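Local coordinates for protein isoaspartyl dipeptidase (Fervidobacterium islandicum, PDB 7CDH) that probably hydrolyses isoaspartyl (beta-aspartyl) dipeptides as a zinc-binding M38 metallopeptidase of the amidohydrolase family, a role linked to protein repair, at residues Gln234-Ala239 / Cys269-Asn274; Glu204-Ile209 / Leu220-Met225; Asp84-Gly89 / Gly378-Leu383; Phe362-Val367 / Phe373-Gly378; Thr127-Tyr130 / Pro134-Phe137. One frame throughout, in Å; residues are numbered along the deposited sequence. Where two conformers were deposited one is given.

How the contacts relate
Contact 3 lies on the opposite side of the chain's centre from contacts 1 and 2, and contact 4 on the opposite side from contacts 2 and 5. Contacts 1 and 2 have centres about 14 Å apart and touch: Phe238 of the first packs on Leu220 of the second, and Gly235 on Met225. Contact 2 carries His224, a zinc ligand, and contact 5 brings the Ser129 side chain to about 10 Å from a zinc ion; their centres are about 18 Å apart. Contacts 3 and 4 share Gly378, have centres about 7 Å apart and are joined by a probable hydrogen bond from Lys381 N to Leu374 O. Along the chain, contact 3's long loop encloses the other four.

Contact 1 (Gln234-Ala239 / Cys269-Asn274)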
# COMPACT_ATOMS: atom_id res chain seq x y z
N GLN A 234 -6.41 23.33 -37.62
CA GLN A 234 -5.66 22.12 -37.15
C GLN A 234 -6.65 20.93 -37.08
O GLN A 234 -6.29 19.78 -37.47
CB GLN A 234 -4.99 22.38 -35.80
CG GLN A 234 -3.49 22.73 -35.82
CD GLN A 234 -2.76 22.21 -34.58
OE1 GLN A 234 -3.16 22.40 -33.41
NE2 GLN A 234 -1.67 21.49 -34.81
N GLY A 235 -7.89 21.18 -36.65
CA GLY A 235 -8.95 20.15 -36.60
C GLY A 235 -9.28 19.56 -37.96
O GLY A 235 -9.41 18.30 -38.07
N LEU A 236 -9.45 20.40 -38.99
CA LEU A 236 -9.76 19.90 -40.36
C LEU A 236 -8.57 19.12 -40.92
O LEU A 236 -8.80 18.14 -41.62
CB LEU A 236 -10.14 21.06 -41.29
CG LEU A 236 -11.45 21.76 -40.95
CD1 LEU A 236 -11.71 22.89 -41.92
CD2 LEU A 236 -12.60 20.77 -40.92
N GLU A 237 -7.35 19.47 -40.56
CA GLU A 237 -6.21 18.65 -41.00
C GLU A 237 -6.32 17.27 -40.34
O GLU A 237 -6.04 16.25 -41.03
CB GLU A 237 -4.87 19.33 -40.73
CG GLU A 237 -3.70 18.49 -41.27
CD GLU A 237 -3.85 18.01 -42.71
OE1 GLU A 237 -3.55 16.79 -42.98
OE2 GLU A 237 -4.31 18.86 -43.57
N PHE A 238 -6.78 17.23 -39.08
CA PHE A 238 -6.95 15.98 -38.30
C PHE A 238 -8.08 15.15 -38.92
O PHE A 238 -7.90 13.92 -39.06
CB PHE A 238 -7.16 16.33 -36.81
CG PHE A 238 -7.28 15.15 -35.89
CD1 PHE A 238 -6.16 14.42 -35.54
CD2 PHE A 238 -8.50 14.77 -35.37
CE1 PHE A 238 -6.27 13.33 -34.69
CE2 PHE A 238 -8.61 13.68 -34.52
CZ PHE A 238 -7.48 12.98 -34.16
N ALA A 239 -9.22 15.78 -39.26
CA ALA A 239 -10.34 15.13 -39.99
C ALA A 239 -9.85 14.54 -41.31
O ALA A 239 -10.27 13.39 -41.62
CB ALA A 239 -11.48 16.08 -40.29
N CYS A 269 -20.20 24.99 -41.05
CA CYS A 269 -20.43 25.42 -42.46
C CYS A 269 -19.16 25.20 -43.26
O CYS A 269 -19.25 24.62 -44.35
CB CYS A 269 -20.92 26.87 -42.53
SG CYS A 269 -22.62 27.02 -41.91
N GLU A 270 -18.01 25.54 -42.70
CA GLU A 270 -16.72 25.27 -43.35
C GLU A 270 -16.56 23.76 -43.51
O GLU A 270 -16.09 23.35 -44.57
CB GLU A 270 -15.57 25.86 -42.56
CG GLU A 270 -14.22 25.64 -43.23
CD GLU A 270 -13.08 26.47 -42.64
OE1 GLU A 270 -13.38 27.43 -41.89
OE2 GLU A 270 -11.90 26.17 -42.96
N ALA A 271 -16.93 22.94 -42.51
CA ALA A 271 -16.65 21.49 -42.58
C ALA A 271 -17.49 20.88 -43.71
O ALA A 271 -16.95 20.00 -44.43
CB ALA A 271 -16.87 20.81 -41.25
N TYR A 272 -18.73 21.35 -43.88
CA TYR A 272 -19.69 20.92 -44.94
C TYR A 272 -19.16 21.24 -46.36
O TYR A 272 -19.08 20.32 -47.20
CB TYR A 272 -21.04 21.61 -44.74
CG TYR A 272 -22.16 21.17 -45.65
CD1 TYR A 272 -22.58 19.85 -45.71
CD2 TYR A 272 -22.86 22.11 -46.39
CE1 TYR A 272 -23.65 19.46 -46.51
CE2 TYR A 272 -23.93 21.74 -47.20
CZ TYR A 272 -24.32 20.42 -47.26
OH TYR A 272 -25.38 20.11 -48.06
N GLU A 273 -18.82 22.51 -46.61
CA GLU A 273 -18.28 23.00 -47.91
C GLU A 273 -17.04 22.18 -48.31
O GLU A 273 -16.84 22.02 -49.55
CB GLU A 273 -17.89 24.47 -47.83
CG GLU A 273 -19.09 25.40 -47.88
CD GLU A 273 -18.74 26.82 -47.46
OE1 GLU A 273 -17.53 27.19 -47.54
OE2 GLU A 273 -19.67 27.55 -47.03
N ASN A 274 -16.29 21.66 -47.33
CA ASN A 274 -15.03 20.90 -47.58
C ASN A 274 -15.25 19.39 -47.44
O ASN A 274 -14.26 18.68 -47.43
CB ASN A 274 -13.93 21.51 -46.73
CG ASN A 274 -13.75 22.95 -47.18
OD1 ASN A 274 -13.20 23.19 -48.25
ND2 ASN A 274 -14.28 23.90 -46.43
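Leu236 and Glu270 face each other across two neighbouring helices, 229-240 and 264-273, of the TIM-barrel-type amidohydrolase fold. The helices meet where the Leu236 fork lies against Glu270 and Ala271; the backbones are nearest at Leu236 and Ala271, whose CA atoms are 7.4 Å apart. Leu236 holds its CG opposite the carbonyl carbon (chi1 -67°), which turns the fork toward 269-274, and an extended chi2 (179°) then spreads the methyls to different partners. CD1 meets the carboxylate end of Glu270: Leu236 CD1 to Glu270 OE2 is 3.4 Å, with Glu270 CG and CD both at 3.9 Å, and the two chains cross obliquely. Glu270 is extended from CA to its carboxylate, with CG anti to its own N. The other methyl makes the apolar pair, Leu236 CD2 to Ala271 CB at 4.3 Å. At 119 Å² of buried surface the contact is a modest one. Leu236 also packs on Leu276, in the loop after helix 264-273. That helix ends here, and Asn274 is the first residue to leave helical backbone angles. Its side chain turns back on the last turn, where Asn274 ND2 donates to Glu270 O at 2.7 Å with an N-H...O angle of 153°, and the same oxygen also takes the Asn274 backbone N-H.

Contact 2 (Glu204-Ile209 / Leu220-Met225). With ZN (zinc ion), chain K.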
# COMPACT_ATOMS: atom_id res chain seq x y z
N GLU A 204 -0.90 19.22 -31.24
CA GLU A 204 0.45 18.64 -31.51
C GLU A 204 0.52 17.14 -31.10
O GLU A 204 0.85 16.27 -31.92
CB GLU A 204 1.48 19.44 -30.73
CG GLU A 204 2.81 19.66 -31.40
CD GLU A 204 3.53 20.87 -30.79
OE1 GLU A 204 3.42 22.01 -31.36
OE2 GLU A 204 4.15 20.70 -29.70
N TYR A 205 0.25 16.83 -29.84
CA TYR A 205 0.39 15.45 -29.30
C TYR A 205 -0.44 14.47 -30.13
O TYR A 205 -0.00 13.31 -30.23
CB TYR A 205 -0.09 15.41 -27.85
CG TYR A 205 0.86 15.97 -26.83
CD1 TYR A 205 2.19 16.22 -27.12
CD2 TYR A 205 0.42 16.18 -25.55
CE1 TYR A 205 3.06 16.69 -26.14
CE2 TYR A 205 1.27 16.64 -24.56
CZ TYR A 205 2.59 16.90 -24.86
OH TYR A 205 3.39 17.34 -23.85
N LEU A 206 -1.60 14.88 -30.65
CA LEU A 206 -2.50 13.96 -31.40
C LEU A 206 -1.82 13.56 -32.72
O LEU A 206 -1.84 12.34 -33.06
CB LEU A 206 -3.88 14.58 -31.60
CG LEU A 206 -4.85 14.39 -30.42
CD1 LEU A 206 -4.36 15.09 -29.18
CD2 LEU A 206 -6.23 14.90 -30.77
N PHE A 207 -1.18 14.51 -33.38
CA PHE A 207 -0.39 14.30 -34.62
C PHE A 207 0.83 13.44 -34.27
O PHE A 207 1.13 12.51 -35.07
CB PHE A 207 -0.03 15.63 -35.28
CG PHE A 207 -1.20 16.29 -35.97
CD1 PHE A 207 -1.83 15.67 -37.03
CD2 PHE A 207 -1.68 17.52 -35.56
CE1 PHE A 207 -2.91 16.27 -37.66
CE2 PHE A 207 -2.75 18.12 -36.20
CZ PHE A 207 -3.38 17.48 -37.24
N ASP A 208 1.47 13.70 -33.11
CA ASP A 208 2.65 12.93 -32.65
C ASP A 208 2.28 11.46 -32.44
O ASP A 208 3.02 10.57 -32.91
CB ASP A 208 3.26 13.49 -31.36
CG ASP A 208 3.94 14.85 -31.49
OD1 ASP A 208 4.25 15.26 -32.64
OD2 ASP A 208 4.12 15.49 -30.43
N ILE A 209 1.12 11.18 -31.86
CA ILE A 209 0.68 9.77 -31.63
C ILE A 209 0.54 9.04 -32.98
O ILE A 209 1.03 7.90 -33.10
CB ILE A 209 -0.62 9.75 -30.81
CG1 ILE A 209 -0.41 10.33 -29.40
CG2 ILE A 209 -1.17 8.35 -30.76
CD1 ILE A 209 -1.69 10.78 -28.73
N LEU A 220 -8.90 8.99 -30.78
CA LEU A 220 -8.45 10.33 -30.35
C LEU A 220 -9.52 11.33 -30.73
O LEU A 220 -9.75 11.54 -31.90
CB LEU A 220 -7.12 10.69 -31.01
CG LEU A 220 -6.02 9.64 -30.95
CD1 LEU A 220 -4.78 10.13 -31.71
CD2 LEU A 220 -5.66 9.25 -29.51
N TYR A 221 -10.14 11.93 -29.73
CA TYR A 221 -11.39 12.67 -29.87
C TYR A 221 -11.20 13.97 -29.13
O TYR A 221 -11.58 14.07 -27.98
CB TYR A 221 -12.49 11.82 -29.25
CG TYR A 221 -13.89 12.36 -29.42
CD1 TYR A 221 -14.36 12.78 -30.66
CD2 TYR A 221 -14.76 12.37 -28.36
CE1 TYR A 221 -15.66 13.22 -30.82
CE2 TYR A 221 -16.06 12.81 -28.50
CZ TYR A 221 -16.52 13.24 -29.73
OH TYR A 221 -17.82 13.64 -29.84
N PRO A 222 -10.55 14.98 -29.74
CA PRO A 222 -10.39 16.28 -29.11
C PRO A 222 -11.70 17.08 -29.10
O PRO A 222 -12.40 16.94 -30.03
CB PRO A 222 -9.35 16.96 -30.00
CG PRO A 222 -9.62 16.38 -31.37
CD PRO A 222 -9.93 14.92 -31.08
N THR A 223 -11.95 17.91 -28.08
CA THR A 223 -13.13 18.81 -28.03
C THR A 223 -12.64 20.27 -27.94
O THR A 223 -11.42 20.48 -27.91
CB THR A 223 -14.12 18.38 -26.93
OG1 THR A 223 -15.28 19.21 -27.03
CG2 THR A 223 -13.54 18.46 -25.54
N HIS A 224 -13.57 21.23 -27.91
CA HIS A 224 -13.30 22.69 -27.95
C HIS A 224 -12.55 23.05 -29.22
O HIS A 224 -11.78 23.96 -29.22
CB HIS A 224 -12.53 23.17 -26.70
CG HIS A 224 -13.17 22.64 -25.47
ND1 HIS A 224 -14.52 22.78 -25.26
CD2 HIS A 224 -12.68 21.89 -24.47
CE1 HIS A 224 -14.85 22.14 -24.16
NE2 HIS A 224 -13.74 21.60 -23.66
N MET A 225 -12.78 22.31 -30.28
CA MET A 225 -12.02 22.45 -31.54
C MET A 225 -12.55 23.62 -32.40
O MET A 225 -11.88 23.91 -33.35
CB MET A 225 -12.05 21.13 -32.29
CG MET A 225 -11.20 20.11 -31.56
SD MET A 225 -9.48 20.63 -31.33
CE MET A 225 -8.90 20.61 -33.03
ZN ZN K . -13.31 20.89 -21.48
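Pro222 meets Leu206 across the contact through its ring carbons CB, CG and CD, with Leu206 CD2 to Pro222 CD at 3.7 Å. The flat groups, the His224 and Tyr205 rings, find neighbours within their own segments: one face of the His224 imidazole carries Thr223 CG2, 3.6 Å above the plane and offset toward the rim, while the edge of the Tyr205 ring has Asp208 OD2 in its plane. Helix 204-212 and strand 220-223 belong to a beta-alpha-beta unit of the barrel, and their segments run nearly antiparallel, at 169° with axes 10.2 Å apart. Leu206 CD2 also reaches Leu220 CB at 4.3 Å. A turn later Ile209 CG2 meets Leu220 CD1 at 4.1 Å; Leu220 CG stands opposite its carbonyl carbon (chi1 -49°), and an extended chi2 (178°) carries CD1 on to the helix. Phe238 of helix 229-240 covers Leu220 and Pro222 as well. At the far end of the second segment, His224 NE2 binds a zinc ion at 2.3 Å, alongside His195 and Glu156, and its ND1 is hydrogen-bonded to Thr248. The helix thus grips the strand by apolar packing on its outer side, and the residue just past the strand supplies a zinc ligand.

Contact 3 (Asp84-Gly89 / Gly378-Leu383)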
# COMPACT_ATOMS: atom_id res chain seq x y z
N ASP A 84 -34.18 18.62 -18.08
CA ASP A 84 -33.41 19.49 -19.03
C ASP A 84 -33.17 18.73 -20.34
O ASP A 84 -33.27 19.33 -21.43
CB ASP A 84 -32.00 19.80 -18.54
CG ASP A 84 -31.74 21.17 -17.95
OD1 ASP A 84 -32.56 21.63 -17.10
OD2 ASP A 84 -30.66 21.75 -18.28
N CYS A 85 -32.75 17.47 -20.20
CA CYS A 85 -32.43 16.55 -21.31
C CYS A 85 -33.67 16.37 -22.20
O CYS A 85 -33.57 16.62 -23.40
CB CYS A 85 -31.96 15.20 -20.79
SG CYS A 85 -30.30 15.29 -20.09
N ILE A 86 -34.76 15.95 -21.58
CA ILE A 86 -36.03 15.60 -22.26
C ILE A 86 -36.48 16.80 -23.11
O ILE A 86 -36.72 16.63 -24.32
CB ILE A 86 -37.07 15.13 -21.23
CG1 ILE A 86 -36.57 13.89 -20.48
CG2 ILE A 86 -38.42 14.87 -21.89
CD1 ILE A 86 -37.45 13.46 -19.31
N ARG A 87 -36.54 18.00 -22.54
CA ARG A 87 -37.12 19.16 -23.27
C ARG A 87 -36.05 19.78 -24.19
O ARG A 87 -36.36 20.77 -24.87
CB ARG A 87 -37.80 20.12 -22.29
CG ARG A 87 -36.98 21.31 -21.83
CD ARG A 87 -37.70 22.15 -20.76
NE ARG A 87 -39.11 21.79 -20.62
CZ ARG A 87 -39.67 21.27 -19.52
NH1 ARG A 87 -40.97 20.99 -19.53
NH2 ARG A 87 -38.96 21.06 -18.43
N SER A 88 -34.84 19.21 -24.24
CA SER A 88 -33.79 19.64 -25.21
C SER A 88 -33.52 18.54 -26.26
O SER A 88 -32.60 18.73 -27.06
CB SER A 88 -32.55 20.05 -24.45
OG SER A 88 -32.79 21.25 -23.70
N GLY A 89 -34.29 17.44 -26.26
CA GLY A 89 -34.21 16.37 -27.27
C GLY A 89 -33.02 15.44 -27.12
O GLY A 89 -32.83 14.60 -28.00
N GLY A 378 -45.61 18.13 -25.40
CA GLY A 378 -45.18 19.08 -24.35
C GLY A 378 -45.37 18.58 -22.92
O GLY A 378 -45.04 19.34 -22.02
N VAL A 379 -45.90 17.38 -22.70
CA VAL A 379 -46.22 16.83 -21.34
C VAL A 379 -45.14 15.84 -20.92
O VAL A 379 -45.12 14.64 -21.37
CB VAL A 379 -47.62 16.18 -21.28
CG1 VAL A 379 -47.98 15.81 -19.84
CG2 VAL A 379 -48.69 17.08 -21.88
N MET A 380 -44.32 16.31 -19.99
CA MET A 380 -43.23 15.54 -19.35
C MET A 380 -43.81 14.35 -18.58
O MET A 380 -44.82 14.54 -17.86
CB MET A 380 -42.50 16.48 -18.38
CG MET A 380 -41.29 15.87 -17.73
SD MET A 380 -39.81 16.25 -18.64
CE MET A 380 -39.96 18.03 -18.86
N LYS A 381 -43.17 13.19 -18.69
CA LYS A 381 -43.44 12.01 -17.82
C LYS A 381 -43.25 12.37 -16.34
O LYS A 381 -42.74 13.47 -16.03
CB LYS A 381 -42.48 10.85 -18.12
CG LYS A 381 -41.04 11.09 -17.67
CD LYS A 381 -40.15 9.86 -17.82
CE LYS A 381 -40.13 9.00 -16.58
NZ LYS A 381 -39.78 7.60 -16.90
N ASN A 382 -43.60 11.43 -15.46
CA ASN A 382 -43.47 11.57 -13.98
C ASN A 382 -42.02 11.31 -13.55
O ASN A 382 -41.55 10.18 -13.71
CB ASN A 382 -44.42 10.63 -13.24
CG ASN A 382 -45.07 11.29 -12.05
OD1 ASN A 382 -44.43 11.48 -11.02
ND2 ASN A 382 -46.32 11.69 -12.22
N LEU A 383 -41.36 12.32 -12.98
CA LEU A 383 -39.98 12.26 -12.43
C LEU A 383 -39.94 12.39 -10.88
O LEU A 383 -40.85 12.99 -10.27
CB LEU A 383 -39.16 13.38 -13.08
CG LEU A 383 -39.09 13.37 -14.60
CD1 LEU A 383 -38.45 14.65 -15.11
CD2 LEU A 383 -38.34 12.15 -15.10
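Ile86 and Met380 make the main apolar contact between the end of helix 82-86 and the C-terminal segment 378-383. The thioether sulfur lies against the branched chain: Met380 SD is 3.7 Å from Ile86 CD1 and nearly as close to CG2. Met380 gets there by two bends, at chi2 and chi3, after CG leaves anti to its own N (chi1 -175°). Ile86 CD1 also reaches Leu383 CD1 at 4.5 Å, which extends the hydrocarbon patch further along the segment. With an alanine here in place of Met380, SD and CE are gone, and a gap would probably open beside Ile86 CD1 and CG2.

A second kind of contact sets Met380 CE over one face of the Arg87 guanidinium, with the two side chains roughly at right angles. It is doubtful in detail, since Arg87 was modelled in two conformers.

The third kind is hydrogen bonding that ends the helix. Ser88 OG donates to Asp84 O at 3.0 Å, nearly in line with the carbonyl bond. Gly89, with positive phi (77°), closes a Schellman motif, and Gly89 N bonds to Ile86 O at 3.2 Å within a type I turn.

Around this pair, Ile86 also packs on Leu374 and Met375 of strand 372-376, and Leu383 on Ile82 and Ser83 of the helix. Beyond the helix end, Gly89 is backbone-bonded to Leu57 of strand 51-59. The end of helix 82-86 therefore packs on strand 379-380 and on its sheet neighbour, strand 372-376.

Contact 4 (Phe362-Val367 / Phe373-Gly378)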
# COMPACT_ATOMS: atom_id res chain seq x y z
N PHE A 362 -40.31 24.11 -35.40
CA PHE A 362 -39.10 23.29 -35.13
C PHE A 362 -38.88 23.14 -33.61
O PHE A 362 -37.77 22.92 -33.16
CB PHE A 362 -37.88 23.88 -35.85
CG PHE A 362 -37.55 23.16 -37.12
CD1 PHE A 362 -38.31 23.36 -38.26
CD2 PHE A 362 -36.49 22.28 -37.17
CE1 PHE A 362 -38.00 22.70 -39.44
CE2 PHE A 362 -36.18 21.61 -38.35
CZ PHE A 362 -36.94 21.82 -39.48
N GLU A 363 -39.95 23.23 -32.84
CA GLU A 363 -39.93 23.06 -31.37
C GLU A 363 -40.03 21.56 -31.08
O GLU A 363 -40.80 20.87 -31.79
CB GLU A 363 -41.05 23.91 -30.78
CG GLU A 363 -40.83 25.40 -30.96
CD GLU A 363 -40.15 26.11 -29.79
OE1 GLU A 363 -40.79 26.19 -28.72
OE2 GLU A 363 -38.99 26.57 -29.96
N ILE A 364 -39.25 21.06 -30.12
CA ILE A 364 -39.33 19.63 -29.72
C ILE A 364 -40.69 19.42 -29.01
O ILE A 364 -40.97 20.14 -28.05
CB ILE A 364 -38.12 19.18 -28.87
CG1 ILE A 364 -36.85 19.08 -29.72
CG2 ILE A 364 -38.38 17.84 -28.17
CD1 ILE A 364 -35.61 19.35 -28.96
N VAL A 365 -41.52 18.50 -29.48
CA VAL A 365 -42.86 18.31 -28.85
C VAL A 365 -42.95 16.90 -28.29
O VAL A 365 -43.79 16.68 -27.43
CB VAL A 365 -44.02 18.64 -29.82
CG1 VAL A 365 -43.97 20.09 -30.29
CG2 VAL A 365 -44.04 17.70 -31.02
N SER A 366 -42.20 15.94 -28.81
CA SER A 366 -42.21 14.61 -28.16
C SER A 366 -40.82 13.98 -28.19
O SER A 366 -40.02 14.30 -29.10
CB SER A 366 -43.30 13.75 -28.75
OG SER A 366 -44.56 14.37 -28.49
N VAL A 367 -40.53 13.19 -27.16
CA VAL A 367 -39.19 12.59 -26.95
C VAL A 367 -39.38 11.16 -26.50
O VAL A 367 -40.11 10.95 -25.54
CB VAL A 367 -38.34 13.36 -25.93
CG1 VAL A 367 -36.97 12.72 -25.80
CG2 VAL A 367 -38.21 14.81 -26.33
N PHE A 373 -42.28 7.13 -23.94
CA PHE A 373 -42.46 8.59 -24.07
C PHE A 373 -41.93 9.23 -22.80
O PHE A 373 -42.53 9.03 -21.75
CB PHE A 373 -43.93 8.96 -24.30
CG PHE A 373 -44.40 8.72 -25.71
CD1 PHE A 373 -44.28 9.71 -26.66
CD2 PHE A 373 -44.94 7.51 -26.09
CE1 PHE A 373 -44.68 9.50 -27.97
CE2 PHE A 373 -45.34 7.29 -27.40
CZ PHE A 373 -45.19 8.29 -28.33
N LEU A 374 -40.82 9.94 -22.89
CA LEU A 374 -40.34 10.83 -21.82
C LEU A 374 -41.15 12.12 -21.89
O LEU A 374 -41.36 12.74 -20.85
CB LEU A 374 -38.84 11.11 -22.02
CG LEU A 374 -37.95 9.87 -22.13
CD1 LEU A 374 -36.48 10.28 -22.17
CD2 LEU A 374 -38.21 8.90 -20.96
N MET A 375 -41.54 12.51 -23.11
CA MET A 375 -42.38 13.71 -23.36
C MET A 375 -43.33 13.43 -24.53
O MET A 375 -42.89 12.87 -25.57
CB MET A 375 -41.53 14.95 -23.67
CG MET A 375 -42.35 16.21 -23.59
SD MET A 375 -41.40 17.74 -23.71
CE MET A 375 -40.63 17.50 -25.30
N LYS A 376 -44.61 13.74 -24.32
CA LYS A 376 -45.73 13.56 -25.28
C LYS A 376 -46.47 14.89 -25.35
O LYS A 376 -47.07 15.31 -24.31
CB LYS A 376 -46.64 12.42 -24.86
CG LYS A 376 -47.47 11.85 -25.99
CD LYS A 376 -48.55 10.88 -25.58
CE LYS A 376 -48.12 9.44 -25.71
NZ LYS A 376 -49.01 8.55 -24.93
N ASP A 377 -46.34 15.58 -26.49
CA ASP A 377 -47.10 16.81 -26.82
C ASP A 377 -46.88 17.82 -25.70
O ASP A 377 -47.88 18.27 -25.12
CB ASP A 377 -48.58 16.48 -27.03
CG ASP A 377 -48.81 15.60 -28.25
OD1 ASP A 377 -48.26 15.93 -29.32
OD2 ASP A 377 -49.51 14.56 -28.11
N GLY A 378 -45.61 18.13 -25.40
CA GLY A 378 -45.18 19.08 -24.35
C GLY A 378 -45.37 18.58 -22.92
O GLY A 378 -45.04 19.34 -22.02
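Val367 and Met375 form an antiparallel hydrogen-bonded pair in the hairpin of strands 364-369 and 372-376, with Val367 N to Met375 O at 2.9 Å (N-H...O angle 165°), a classic beta bulge where Leu374 and Met375 both face Val367, and a bond from Gly378 N to Val365 O farther along.

Val367 and Met375 place their side chains on one face of the sheet. The Met375 thioether bends at its end (chi3 59°), and CE touches two methyls that lie to one side of it, Ile364 CG2 at 3.7 Å and Val367 CG2 at 3.8 Å. Ser366 OG gives a bond to Val365 O at 2.7 Å, coming from above the carbonyl plane (43° out of it), and is also hydrogen-bonded to Tyr46 OH. With the hydroxyl removed, as by an alanine here, Val365 O keeps Gly378 N, but Tyr46 OH is likely to be held less firmly, by Asp377. Over the centre of the Phe373 ring lies Lys376 CE, while the lysine's amine forms a salt bridge with Glu44.

In the bulge, Val367 O accepts both Leu374 N, at 2.9 Å, and Met375 N, at 3.2 Å. The Gly378 bond lies in the carbonyl plane, on a lone pair.

Ser366 and Asp377 through Tyr46, and Lys376 through Glu44, thus tie the hairpin to strand 43-47 by polar bonds, whereas the face bearing Val367 and Met375 is apolar and packs, through Met375, on Ile86 of helix 82-86.

Contact 5 (Thr127-Tyr130 / Pro134-Phe137); sequences TGSY and PVTF
Thr127 ends strand 122-127 and touches Val135, Thr136 and Phe137 with one atom, OG1. That oxygen stands anti to its own N (chi1 -179°), which turns it toward the second segment, 4.1 Å from Phe137 CD1. It lies 3.8 Å from Thr136 CA and is hydrogen-bonded to Asp144 OD2, the same oxygen that takes Phe137 N. Leu147 of the second subunit packs against Phe137.

Gly128 follows with a positive phi (71°), which favours glycine. Its N gives a weak hydrogen bond to Val135 O at 3.1 Å, with an N-H...O angle of only 121°, and its CA makes a C-H...O contact with that oxygen. Gly128 CA also rests on Pro134 CB at 3.8 Å, and Val135 CG2 lies near Gly128 C, at 3.5 Å. The residues lie in the loop between strand 122-127 and helix 141-147, a strand-to-helix connection of the TIM-barrel-type amidohydrolase fold.

Ser129 comes next, its side chain about 10 Å from a zinc ion. One water bridges its OG and Val135 N, accepting the Val135 N-H at 3.0 Å, and Ser129 OG lies 4.0 Å from Val135 CG2. Tyr130 points away from the second segment; its ring meets that of His195, a zinc ligand, and its side chain touches Glu156, which binds both zinc ions.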
# COMPACT_ATOMS: atom_id res chain seq x y z
N THR A 127 -13.88 7.35 -17.49
CA THR A 127 -13.04 7.32 -16.28
C THR A 127 -12.04 8.45 -16.44
O THR A 127 -12.08 9.12 -17.48
CB THR A 127 -12.39 5.96 -16.06
OG1 THR A 127 -11.69 6.21 -14.85
CG2 THR A 127 -11.43 5.51 -17.14
N GLY A 128 -11.21 8.70 -15.43
CA GLY A 128 -10.28 9.85 -15.45
C GLY A 128 -10.99 11.17 -15.28
O GLY A 128 -12.20 11.19 -14.97
N SER A 129 -10.24 12.26 -15.51
CA SER A 129 -10.64 13.68 -15.41
C SER A 129 -9.55 14.48 -16.14
O SER A 129 -8.73 13.84 -16.84
CB SER A 129 -10.79 14.12 -13.94
OG SER A 129 -9.52 14.16 -13.24
N TYR A 130 -9.50 15.81 -15.95
CA TYR A 130 -8.49 16.68 -16.59
C TYR A 130 -7.10 16.14 -16.29
O TYR A 130 -6.27 16.10 -17.19
CB TYR A 130 -8.53 18.11 -16.08
CG TYR A 130 -9.39 19.09 -16.83
CD1 TYR A 130 -10.58 18.74 -17.45
CD2 TYR A 130 -9.03 20.44 -16.85
CE1 TYR A 130 -11.38 19.68 -18.10
CE2 TYR A 130 -9.79 21.38 -17.52
CZ TYR A 130 -10.98 21.01 -18.13
OH TYR A 130 -11.72 22.00 -18.74
N PRO A 134 -4.53 9.88 -14.44
CA PRO A 134 -5.97 10.01 -14.30
C PRO A 134 -6.52 9.22 -13.11
O PRO A 134 -5.99 8.17 -12.87
CB PRO A 134 -6.50 9.45 -15.63
CG PRO A 134 -5.48 8.44 -16.02
CD PRO A 134 -4.15 9.03 -15.57
N VAL A 135 -7.55 9.77 -12.45
CA VAL A 135 -8.32 9.10 -11.36
C VAL A 135 -8.96 7.87 -11.99
O VAL A 135 -9.29 7.93 -13.18
CB VAL A 135 -9.41 10.02 -10.77
CG1 VAL A 135 -8.82 11.16 -9.97
CG2 VAL A 135 -10.38 10.55 -11.86
N THR A 136 -9.18 6.82 -11.21
CA THR A 136 -9.70 5.53 -11.71
C THR A 136 -10.64 4.99 -10.64
O THR A 136 -10.56 5.49 -9.54
CB THR A 136 -8.57 4.58 -12.11
OG1 THR A 136 -7.93 4.10 -10.92
CG2 THR A 136 -7.53 5.24 -12.99
N PHE A 137 -11.55 4.11 -11.02
CA PHE A 137 -12.42 3.35 -10.10
C PHE A 137 -11.64 2.24 -9.40
O PHE A 137 -11.96 1.95 -8.27
CB PHE A 137 -13.54 2.68 -10.88
CG PHE A 137 -14.58 3.60 -11.44
CD1 PHE A 137 -14.45 4.13 -12.72
CD2 PHE A 137 -15.69 3.94 -10.70
CE1 PHE A 137 -15.43 4.96 -13.26
CE2 PHE A 137 -16.67 4.75 -11.25
CZ PHE A 137 -16.56 5.25 -12.53
O HOH W 1 -7.56 12.67 -13.31